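Local coordinates for phenylacetic acid degradation protein PaaI (Thermus thermophilus HB8, PDB 1WLV) that probably hydrolyses acyl-CoA thioesters and, as a tetramer of hot-dog subunits, binds coenzyme A between its chains, at residues Y44-S49 with V80-V85; A76-E81 with V100-K105; T93-V98 with T111-R116. All coordinates share one frame; numbering follows the deposited sequence.

How the contacts relate
All three contacts belong to one antiparallel sheet and the helix packed on it. Contact 1 sets helix 40-55 against strand 79-89 near the centre of the chain; contacts 2 and 3 bind strand 93-102 to its two neighbours, 79-89 and 105-116. Contacts 1 and 2 share Val80 and Glu81 and meet where Ala47 CB touches Val100 CG2 at 3.8 Å. Contact 3 joins contact 1 through a probable hydrogen bond from Val85 N to Arg97 O, 2.8 Å. The centres of contacts 2 and 3 lie about 23 Å apart. Contact 3 reaches coenzyme A through Phe115, whereas the side chain of Ala47 in contact 1 stays about 13 Å from it.

Contact 1: Y44-S49 with V80-V85; sequences YALADS and VEARAV
While Leu46 and Ala47 meet Ala82, the ring on their helix segment, that of Tyr44, serves other neighbours: it stacks on Tyr44 of the second subunit and meets the Phe110 ring with the planes at about 60°. The contact itself is mainly aliphatic, with no hydrogen bond across it. The methyl of Ala82 sits in the notch formed by Leu46 CG and Ala47 CA: Ala82 CB is 3.7 Å from Leu46 CG and 3.9 Å from Ala47 CA. Leu46 CD1 reaches the same methyl at 4.0 Å. With Leu46 CG anti to the backbone nitrogen (chi1 167°), the side chain reaches out to the strand, and CD2 turns toward the Val80 end of it; the modelled closeness of Leu46 CD2 to Val80 CG2 is doubtful. Small residues let the backbones close in, so that Ala47 CA and Ala82 CA are 5.3 Å apart and the local axes approach to 7.7 Å, crossing at -36°. On the helix, Ser49 OG turns back to Ala45 O at 2.7 Å, and this carbonyl also receives Ser49 N from the other side of its plane. Leu11 and Val23 add to the packing around Leu46, while Val98 and Val100 of strand 93-102 carry the apolar floor on beneath Ala47. Tyr44 OH bonds to Tyr70 OH of the second subunit, and Asp48 packs on its His39, so the helix also takes part in the dimer interface. A central helix laid along the inner surface of a curved antiparallel sheet is the hallmark of the hot-dog fold of the thioesterase superfamily.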
loop_
_atom_site.group_PDB
_atom_site.type_symbol
_atom_site.label_atom_id
_atom_site.label_comp_id
_atom_site.label_asym_id
_atom_site.label_seq_id
_atom_site.Cartn_x
_atom_site.Cartn_y
_atom_site.Cartn_z
ATOM N N TYR A 44 9.528 10.756 -0.329
ATOM C CA TYR A 44 9.165 9.640 -1.188
ATOM C C TYR A 44 10.167 9.531 -2.334
ATOM O O TYR A 44 10.653 8.440 -2.639
ATOM C CB TYR A 44 7.751 9.827 -1.749
ATOM C CG TYR A 44 7.344 8.725 -2.700
ATOM C CD1 TYR A 44 7.701 8.773 -4.049
ATOM C CD2 TYR A 44 6.624 7.621 -2.247
ATOM C CE1 TYR A 44 7.349 7.752 -4.924
ATOM C CE2 TYR A 44 6.270 6.594 -3.112
ATOM C CZ TYR A 44 6.634 6.671 -4.452
ATOM O OH TYR A 44 6.261 5.671 -5.324
ATOM N N ALA A 45 10.480 10.666 -2.957
ATOM C CA ALA A 45 11.428 10.692 -4.068
ATOM C C ALA A 45 12.768 10.103 -3.639
ATOM O O ALA A 45 13.410 9.371 -4.396
ATOM C CB ALA A 45 11.617 12.129 -4.569
ATOM N N LEU A 46 13.188 10.429 -2.421
ATOM C CA LEU A 46 14.450 9.920 -1.892
ATOM C C LEU A 46 14.412 8.397 -1.764
ATOM O O LEU A 46 15.298 7.701 -2.261
ATOM C CB LEU A 46 14.739 10.551 -0.522
ATOM C CG LEU A 46 15.851 9.915 0.319
ATOM C CD1 LEU A 46 17.196 10.035 -0.390
ATOM C CD2 LEU A 46 15.904 10.601 1.675
ATOM N N ALA A 47 13.382 7.882 -1.099
ATOM C CA ALA A 47 13.242 6.438 -0.914
ATOM C C ALA A 47 13.070 5.727 -2.253
ATOM O O ALA A 47 13.669 4.674 -2.491
ATOM C CB ALA A 47 12.049 6.137 -0.005
ATOM N N ASP A 48 12.253 6.313 -3.124
ATOM C CA ASP A 48 11.985 5.750 -4.444
ATOM C C ASP A 48 13.260 5.661 -5.279
ATOM O O ASP A 48 13.422 4.742 -6.085
ATOM C CB ASP A 48 10.942 6.609 -5.170
ATOM C CG ASP A 48 10.554 6.044 -6.526
ATOM O OD1 ASP A 48 10.085 4.886 -6.591
ATOM O OD2 ASP A 48 10.712 6.769 -7.530
ATOM N N SER A 49 14.157 6.621 -5.082
ATOM C CA SER A 49 15.426 6.651 -5.802
ATOM C C SER A 49 16.338 5.502 -5.375
ATOM O O SER A 49 16.968 4.865 -6.218
ATOM C CB SER A 49 16.127 7.992 -5.579
ATOM O OG SER A 49 15.413 9.034 -6.225
ATOM N N VAL A 80 19.341 13.283 5.475
ATOM C CA VAL A 80 18.553 12.070 5.345
ATOM C C VAL A 80 19.253 11.008 4.510
ATOM O O VAL A 80 20.029 11.327 3.613
ATOM C CB VAL A 80 17.189 12.379 4.689
ATOM C CG1 VAL A 80 16.437 13.404 5.511
ATOM C CG2 VAL A 80 17.403 12.912 3.280
ATOM N N GLU A 81 18.970 9.749 4.825
ATOM C CA GLU A 81 19.526 8.609 4.106
ATOM C C GLU A 81 18.428 7.580 3.865
ATOM O O GLU A 81 17.591 7.339 4.732
ATOM C CB GLU A 81 20.659 7.945 4.902
ATOM C CG GLU A 81 21.998 8.656 4.807
ATOM C CD GLU A 81 23.112 7.919 5.536
ATOM O OE1 GLU A 81 24.264 8.392 5.484
ATOM O OE2 GLU A 81 22.842 6.870 6.159
ATOM N N ALA A 82 18.428 6.991 2.675
ATOM C CA ALA A 82 17.459 5.966 2.332
ATOM C C ALA A 82 18.253 4.721 1.973
ATOM O O ALA A 82 19.083 4.750 1.067
ATOM C CB ALA A 82 16.608 6.404 1.149
ATOM N N ARG A 83 18.007 3.637 2.698
ATOM C CA ARG A 83 18.701 2.387 2.443
ATOM C C ARG A 83 17.715 1.347 1.942
ATOM O O ARG A 83 16.777 0.977 2.645
ATOM C CB ARG A 83 19.392 1.886 3.714
ATOM C CG ARG A 83 20.071 0.538 3.537
ATOM C CD ARG A 83 21.064 0.262 4.654
ATOM N NE ARG A 83 21.656 -1.066 4.532
ATOM C CZ ARG A 83 21.003 -2.198 4.769
ATOM N NH1 ARG A 83 19.731 -2.165 5.145
ATOM N NH2 ARG A 83 21.620 -3.365 4.627
ATOM N N ALA A 84 17.936 0.884 0.719
ATOM C CA ALA A 84 17.063 -0.100 0.107
ATOM C C ALA A 84 17.634 -1.504 0.217
ATOM O O ALA A 84 18.818 -1.727 -0.053
ATOM C CB ALA A 84 16.842 0.255 -1.360
ATOM N N VAL A 85 16.788 -2.445 0.621
ATOM C CA VAL A 85 17.191 -3.839 0.741
ATOM C C VAL A 85 16.167 -4.708 0.025
ATOM O O VAL A 85 14.964 -4.455 0.080
ATOM C CB VAL A 85 17.301 -4.290 2.214
ATOM C CG1 VAL A 85 18.273 -3.391 2.953
ATOM C CG2 VAL A 85 15.935 -4.274 2.876
#

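Contact 2: A76-E81 with V100-K105; sequences AGARVE and VVSEGK
Strands 79-81 and 100-102 run antiparallel at 149°, and Glu81 pairs with Val101 through two backbone hydrogen bonds, Glu81 N to Val101 O at 2.9 Å and Val101 N to Glu81 O at 2.8 Å. The second is nearly straight (174° at the hydrogen). Beyond this pair direct backbone bonds across the strands cease, and Ser102 links them through its side chain: Ser102 OG donates to Arg79 O at 2.8 Å, tilted out of the carbonyl plane. Its hydroxyl points back toward Arg79 because OG stands opposite the backbone nitrogen (chi1 -178°). With an alanine here that donor would be gone, and the strand end at Arg79 would probably be less firmly tied to its neighbour. This is the open end of the hairpin formed by strands 79-89 and 93-102; a type I' turn from Ser102 to Lys105 then leads the chain into strand 105-116. Glu103, on that turn, folds toward Arg79. One water connects Glu103 OE2 with Arg79 N, and a second connects the same carboxylate oxygen and Glu103 N with Arg79 O. Arg79 NE and Glu103 OE2, 5.0 Å apart, form no direct salt bridge. Val80 CG1 faces Ser102 CB at 4.3 Å, beside Leu74.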
loop_
_atom_site.group_PDB
_atom_site.type_symbol
_atom_site.label_atom_id
_atom_site.label_comp_id
_atom_site.label_asym_id
_atom_site.label_seq_id
_atom_site.Cartn_x
_atom_site.Cartn_y
_atom_site.Cartn_z
ATOM N N ALA A 76 14.011 21.904 7.304
ATOM C CA ALA A 76 15.156 22.205 6.454
ATOM C C ALA A 76 16.448 21.991 7.234
ATOM O O ALA A 76 16.510 22.261 8.437
ATOM C CB ALA A 76 15.074 23.648 5.961
ATOM N N GLY A 77 17.475 21.504 6.547
ATOM C CA GLY A 77 18.749 21.265 7.198
ATOM C C GLY A 77 18.956 19.817 7.595
ATOM O O GLY A 77 20.089 19.364 7.747
ATOM N N ALA A 78 17.862 19.080 7.755
ATOM C CA ALA A 78 17.951 17.682 8.147
ATOM C C ALA A 78 18.646 16.820 7.099
ATOM O O ALA A 78 18.311 16.872 5.912
ATOM C CB ALA A 78 16.564 17.132 8.425
ATOM N N ARG A 79 19.620 16.035 7.552
ATOM C CA ARG A 79 20.354 15.121 6.683
ATOM C C ARG A 79 19.547 13.836 6.663
ATOM O O ARG A 79 19.128 13.343 7.713
ATOM C CB ARG A 79 21.745 14.825 7.242
ATOM C CG ARG A 79 22.734 15.973 7.155
ATOM C CD ARG A 79 24.084 15.525 7.695
ATOM N NE ARG A 79 24.535 14.287 7.061
ATOM C CZ ARG A 79 25.593 13.581 7.453
ATOM N NH1 ARG A 79 26.320 13.989 8.484
ATOM N NH2 ARG A 79 25.921 12.464 6.818
ATOM N N VAL A 80 19.341 13.283 5.475
ATOM C CA VAL A 80 18.553 12.070 5.345
ATOM C C VAL A 80 19.253 11.008 4.510
ATOM O O VAL A 80 20.029 11.327 3.613
ATOM C CB VAL A 80 17.189 12.379 4.689
ATOM C CG1 VAL A 80 16.437 13.404 5.511
ATOM C CG2 VAL A 80 17.403 12.912 3.280
ATOM N N GLU A 81 18.970 9.749 4.825
ATOM C CA GLU A 81 19.526 8.609 4.106
ATOM C C GLU A 81 18.428 7.580 3.865
ATOM O O GLU A 81 17.591 7.339 4.732
ATOM C CB GLU A 81 20.659 7.945 4.902
ATOM C CG GLU A 81 21.998 8.656 4.807
ATOM C CD GLU A 81 23.112 7.919 5.536
ATOM O OE1 GLU A 81 24.264 8.392 5.484
ATOM O OE2 GLU A 81 22.842 6.870 6.159
ATOM N N VAL A 100 13.928 5.219 5.571
ATOM C CA VAL A 100 14.360 6.606 5.472
ATOM C C VAL A 100 14.758 7.007 6.881
ATOM O O VAL A 100 13.930 7.019 7.791
ATOM C CB VAL A 100 13.230 7.515 4.964
ATOM C CG1 VAL A 100 13.716 8.953 4.874
ATOM C CG2 VAL A 100 12.761 7.032 3.593
ATOM N N VAL A 101 16.033 7.333 7.053
ATOM C CA VAL A 101 16.558 7.672 8.364
ATOM C C VAL A 101 17.240 9.025 8.448
ATOM O O VAL A 101 17.943 9.442 7.528
ATOM C CB VAL A 101 17.574 6.595 8.816
ATOM C CG1 VAL A 101 18.088 6.905 10.221
ATOM C CG2 VAL A 101 16.929 5.216 8.759
ATOM N N SER A 102 17.021 9.703 9.569
ATOM C CA SER A 102 17.640 10.992 9.831
ATOM C C SER A 102 18.111 10.990 11.281
ATOM O O SER A 102 17.310 10.816 12.203
ATOM C CB SER A 102 16.655 12.137 9.615
ATOM O OG SER A 102 17.300 13.381 9.829
ATOM N N GLU A 103 19.413 11.176 11.469
ATOM C CA GLU A 103 20.017 11.197 12.798
ATOM C C GLU A 103 19.603 9.999 13.640
ATOM O O GLU A 103 19.213 10.143 14.802
ATOM C CB GLU A 103 19.661 12.497 13.529
ATOM C CG GLU A 103 20.182 13.761 12.853
ATOM C CD GLU A 103 21.679 13.712 12.579
ATOM O OE1 GLU A 103 22.444 13.365 13.507
ATOM O OE2 GLU A 103 22.089 14.027 11.437
ATOM N N GLY A 104 19.685 8.816 13.043
ATOM C CA GLY A 104 19.343 7.597 13.751
ATOM C C GLY A 104 17.868 7.300 13.957
ATOM O O GLY A 104 17.528 6.262 14.521
ATOM N N LYS A 105 16.985 8.186 13.503
ATOM C CA LYS A 105 15.551 7.962 13.677
ATOM C C LYS A 105 14.889 7.517 12.373
ATOM O O LYS A 105 15.220 8.018 11.298
ATOM C CB LYS A 105 14.874 9.241 14.179
ATOM C CG LYS A 105 15.474 9.825 15.451
ATOM C CD LYS A 105 15.295 8.898 16.640
ATOM C CE LYS A 105 15.701 9.580 17.945
ATOM N NZ LYS A 105 17.137 9.986 17.957
HETATM O O HOH W 1 20.445 16.133 10.253
HETATM O O HOH W 2 21.226 11.876 9.695
#

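Contact 3: T93-V98 with T111-R116; sequences TATYRV and TGTVFR. With COA (coenzyme A), chain J.
Val114 CG2 rests against the methyl of Ala94, 3.7 Å from Ala94 CB, and the same branch comes up to the edge of the Tyr96 ring, 4.3 Å from CE1. The Gly112 carbonyl oxygen also lies near the plane of that ring, at its edge. On the other side of the two strands Thr95 and Thr113 face each other in a non-hydrogen-bonded pair, their CA atoms 4.2 Å apart. Similar first torsions (-56° and -63°) put OG1 beside the backbone nitrogen in both, and the hydroxyls share a hydrogen bond of 2.9 Å across the strands. The main chains join on both sides of this pair: Val114 N bonds to Ala94 O, with a weak return bond, and Tyr96 and Gly112 bond mutually. Past Val114, Arg116 lays its CG and CD along the backbone of Thr93 and gives NH1 to Ser90 O. Phe115 reaches coenzyme A, whose carbon CCP lies 4.1 Å above the ring centre; the ring atom CZ is 3.4 Å from the pyrophosphate oxygen O5A of coenzyme A. Ser90, Arg91 and Arg92 of the fourth subunit bind the same molecule. Phe71 and Arg67 of the third subunit pack on Thr95 and Thr113, while Phe51 and Ser55 of helix 40-55 cover the Val114 and Tyr96 side, and strands 79-89 and 61-70 flank the pair.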
loop_
_atom_site.group_PDB
_atom_site.type_symbol
_atom_site.label_atom_id
_atom_site.label_comp_id
_atom_site.label_asym_id
_atom_site.label_seq_id
_atom_site.Cartn_x
_atom_site.Cartn_y
_atom_site.Cartn_z
ATOM N N THR A 93 9.129 -9.930 -11.085
ATOM C CA THR A 93 8.994 -8.828 -10.142
ATOM C C THR A 93 10.002 -8.962 -9.011
ATOM O O THR A 93 10.607 -10.013 -8.828
ATOM C CB THR A 93 7.584 -8.786 -9.514
ATOM O OG1 THR A 93 7.357 -9.993 -8.778
ATOM C CG2 THR A 93 6.515 -8.643 -10.587
ATOM N N ALA A 94 10.175 -7.881 -8.260
ATOM C CA ALA A 94 11.080 -7.849 -7.121
ATOM C C ALA A 94 10.524 -6.821 -6.139
ATOM O O ALA A 94 9.934 -5.818 -6.546
ATOM C CB ALA A 94 12.488 -7.456 -7.567
ATOM N N THR A 95 10.703 -7.075 -4.850
ATOM C CA THR A 95 10.195 -6.174 -3.822
ATOM C C THR A 95 11.317 -5.733 -2.888
ATOM O O THR A 95 12.175 -6.536 -2.504
ATOM C CB THR A 95 9.069 -6.866 -3.026
ATOM O OG1 THR A 95 8.050 -7.291 -3.939
ATOM C CG2 THR A 95 8.456 -5.914 -2.000
ATOM N N TYR A 96 11.305 -4.449 -2.535
ATOM C CA TYR A 96 12.329 -3.869 -1.676
ATOM C C TYR A 96 11.773 -3.069 -0.515
ATOM O O TYR A 96 10.731 -2.420 -0.631
ATOM C CB TYR A 96 13.240 -2.937 -2.486
ATOM C CG TYR A 96 13.916 -3.614 -3.650
ATOM C CD1 TYR A 96 13.191 -3.981 -4.785
ATOM C CD2 TYR A 96 15.261 -3.967 -3.581
ATOM C CE1 TYR A 96 13.791 -4.697 -5.820
ATOM C CE2 TYR A 96 15.870 -4.683 -4.606
ATOM C CZ TYR A 96 15.129 -5.048 -5.719
ATOM O OH TYR A 96 15.723 -5.794 -6.708
ATOM N N ARG A 97 12.480 -3.128 0.607
ATOM C CA ARG A 97 12.116 -2.351 1.780
ATOM C C ARG A 97 13.124 -1.211 1.794
ATOM O O ARG A 97 14.324 -1.440 1.625
ATOM C CB ARG A 97 12.252 -3.167 3.074
ATOM C CG ARG A 97 12.311 -2.281 4.320
ATOM C CD ARG A 97 12.191 -3.049 5.635
ATOM N NE ARG A 97 13.214 -4.076 5.807
ATOM C CZ ARG A 97 12.989 -5.381 5.687
ATOM N NH1 ARG A 97 11.770 -5.821 5.395
ATOM N NH2 ARG A 97 13.978 -6.246 5.864
ATOM N N VAL A 98 12.642 0.014 1.961
ATOM C CA VAL A 98 13.536 1.165 2.005
ATOM C C VAL A 98 13.274 1.967 3.268
ATOM O O VAL A 98 12.174 2.480 3.467
ATOM C CB VAL A 98 13.340 2.092 0.785
ATOM C CG1 VAL A 98 14.330 3.249 0.853
ATOM C CG2 VAL A 98 13.520 1.301 -0.509
ATOM N N THR A 111 7.904 0.714 0.883
ATOM C CA THR A 111 7.855 -0.669 0.417
ATOM C C THR A 111 7.542 -0.600 -1.070
ATOM O O THR A 111 6.541 -0.013 -1.461
ATOM C CB THR A 111 6.741 -1.468 1.122
ATOM O OG1 THR A 111 6.853 -1.299 2.540
ATOM C CG2 THR A 111 6.869 -2.949 0.791
ATOM N N GLY A 112 8.393 -1.192 -1.901
ATOM C CA GLY A 112 8.145 -1.123 -3.327
ATOM C C GLY A 112 8.376 -2.386 -4.126
ATOM O O GLY A 112 9.245 -3.202 -3.812
ATOM N N THR A 113 7.575 -2.543 -5.172
ATOM C CA THR A 113 7.694 -3.690 -6.050
ATOM C C THR A 113 7.915 -3.186 -7.468
ATOM O O THR A 113 7.236 -2.262 -7.921
ATOM C CB THR A 113 6.423 -4.562 -5.997
ATOM O OG1 THR A 113 6.269 -5.091 -4.673
ATOM C CG2 THR A 113 6.515 -5.710 -6.988
ATOM N N VAL A 114 8.892 -3.770 -8.154
ATOM C CA VAL A 114 9.176 -3.382 -9.527
ATOM C C VAL A 114 8.716 -4.468 -10.470
ATOM O O VAL A 114 8.505 -5.618 -10.071
ATOM C CB VAL A 114 10.689 -3.183 -9.798
ATOM C CG1 VAL A 114 11.215 -1.995 -9.028
ATOM C CG2 VAL A 114 11.455 -4.455 -9.442
ATOM N N PHE A 115 8.558 -4.080 -11.728
ATOM C CA PHE A 115 8.176 -4.994 -12.786
ATOM C C PHE A 115 9.477 -5.118 -13.573
ATOM O O PHE A 115 10.031 -4.109 -14.014
ATOM C CB PHE A 115 7.068 -4.370 -13.647
ATOM C CG PHE A 115 6.652 -5.217 -14.818
ATOM C CD1 PHE A 115 7.432 -5.272 -15.971
ATOM C CD2 PHE A 115 5.472 -5.953 -14.775
ATOM C CE1 PHE A 115 7.041 -6.047 -17.065
ATOM C CE2 PHE A 115 5.070 -6.734 -15.864
ATOM C CZ PHE A 115 5.857 -6.778 -17.012
ATOM N N ARG A 116 9.977 -6.341 -13.720
ATOM C CA ARG A 116 11.233 -6.566 -14.433
ATOM C C ARG A 116 10.988 -6.729 -15.929
ATOM O O ARG A 116 10.447 -7.740 -16.368
ATOM C CB ARG A 116 11.937 -7.805 -13.865
ATOM C CG ARG A 116 12.197 -7.716 -12.364
ATOM C CD ARG A 116 12.995 -8.905 -11.853
ATOM N NE ARG A 116 14.353 -8.924 -12.389
ATOM C CZ ARG A 116 15.164 -9.977 -12.332
ATOM N NH1 ARG A 116 14.755 -11.103 -11.764
ATOM N NH2 ARG A 116 16.385 -9.904 -12.849
HETATM N N1A COA J . 7.145 3.811 -24.410
HETATM C C2A COA J . 5.900 4.355 -24.475
HETATM N N3A COA J . 4.874 3.685 -23.884
HETATM C C4A COA J . 5.006 2.504 -23.227
HETATM C C5A COA J . 6.312 1.927 -23.152
HETATM C C6A COA J . 7.342 2.628 -23.764
HETATM N N6A COA J . 8.606 2.117 -23.722
HETATM N N7A COA J . 6.221 0.739 -22.445
HETATM C C8A COA J . 4.923 0.639 -22.129
HETATM N N9A COA J . 4.148 1.646 -22.561
HETATM C C1B COA J . 2.710 1.655 -22.298
HETATM C C2B COA J . 1.771 0.961 -23.297
HETATM O O2B COA J . 1.708 1.554 -24.593
HETATM C C3B COA J . 0.446 0.908 -22.529
HETATM O O3B COA J . -0.266 2.169 -22.584
HETATM P P3B COA J . -1.564 2.125 -23.465
HETATM O O7A COA J . -2.574 1.079 -22.907
HETATM O O8A COA J . -1.207 1.749 -24.935
HETATM O O9A COA J . -2.101 3.575 -23.340
HETATM C C4B COA J . 0.983 0.601 -21.114
HETATM O O4B COA J . 2.225 1.293 -21.003
HETATM C C5B COA J . 1.205 -0.909 -20.812
HETATM O O5B COA J . 2.233 -1.571 -21.621
HETATM P P1A COA J . 2.150 -3.039 -22.145
HETATM O O1A COA J . 0.711 -3.602 -22.069
HETATM O O2A COA J . 2.717 -3.010 -23.596
HETATM O O3A COA J . 3.127 -3.959 -21.352
HETATM P P2A COA J . 3.191 -4.359 -19.843
HETATM O O4A COA J . 1.901 -5.068 -19.454
HETATM O O5A COA J . 4.418 -5.284 -19.720
HETATM O O6A COA J . 3.458 -3.100 -18.941
HETATM C CBP COA J . 4.437 -1.995 -17.002
HETATM C CCP COA J . 3.632 -3.206 -17.489
HETATM C CDP COA J . 4.612 -2.106 -15.474
HETATM C CEP COA J . 5.832 -2.106 -17.668
HETATM C CAP COA J . 3.629 -0.745 -17.428
HETATM O OAP COA J . 2.360 -0.755 -16.760
HETATM C C9P COA J . 4.322 0.601 -17.198
HETATM O O9P COA J . 5.068 1.102 -18.036
HETATM N N8P COA J . 4.037 1.162 -16.005
HETATM C C7P COA J . 4.631 2.449 -15.647
HETATM C C6P COA J . 6.007 2.286 -14.979
HETATM C C5P COA J . 6.576 3.650 -14.629
HETATM O O5P COA J . 6.617 4.572 -15.440
HETATM N N4P COA J . 7.014 3.716 -13.354
HETATM C C3P COA J . 7.605 4.934 -12.779
HETATM C C2P COA J . 8.978 5.277 -13.382
HETATM S S1P COA J . 10.187 3.948 -13.171
#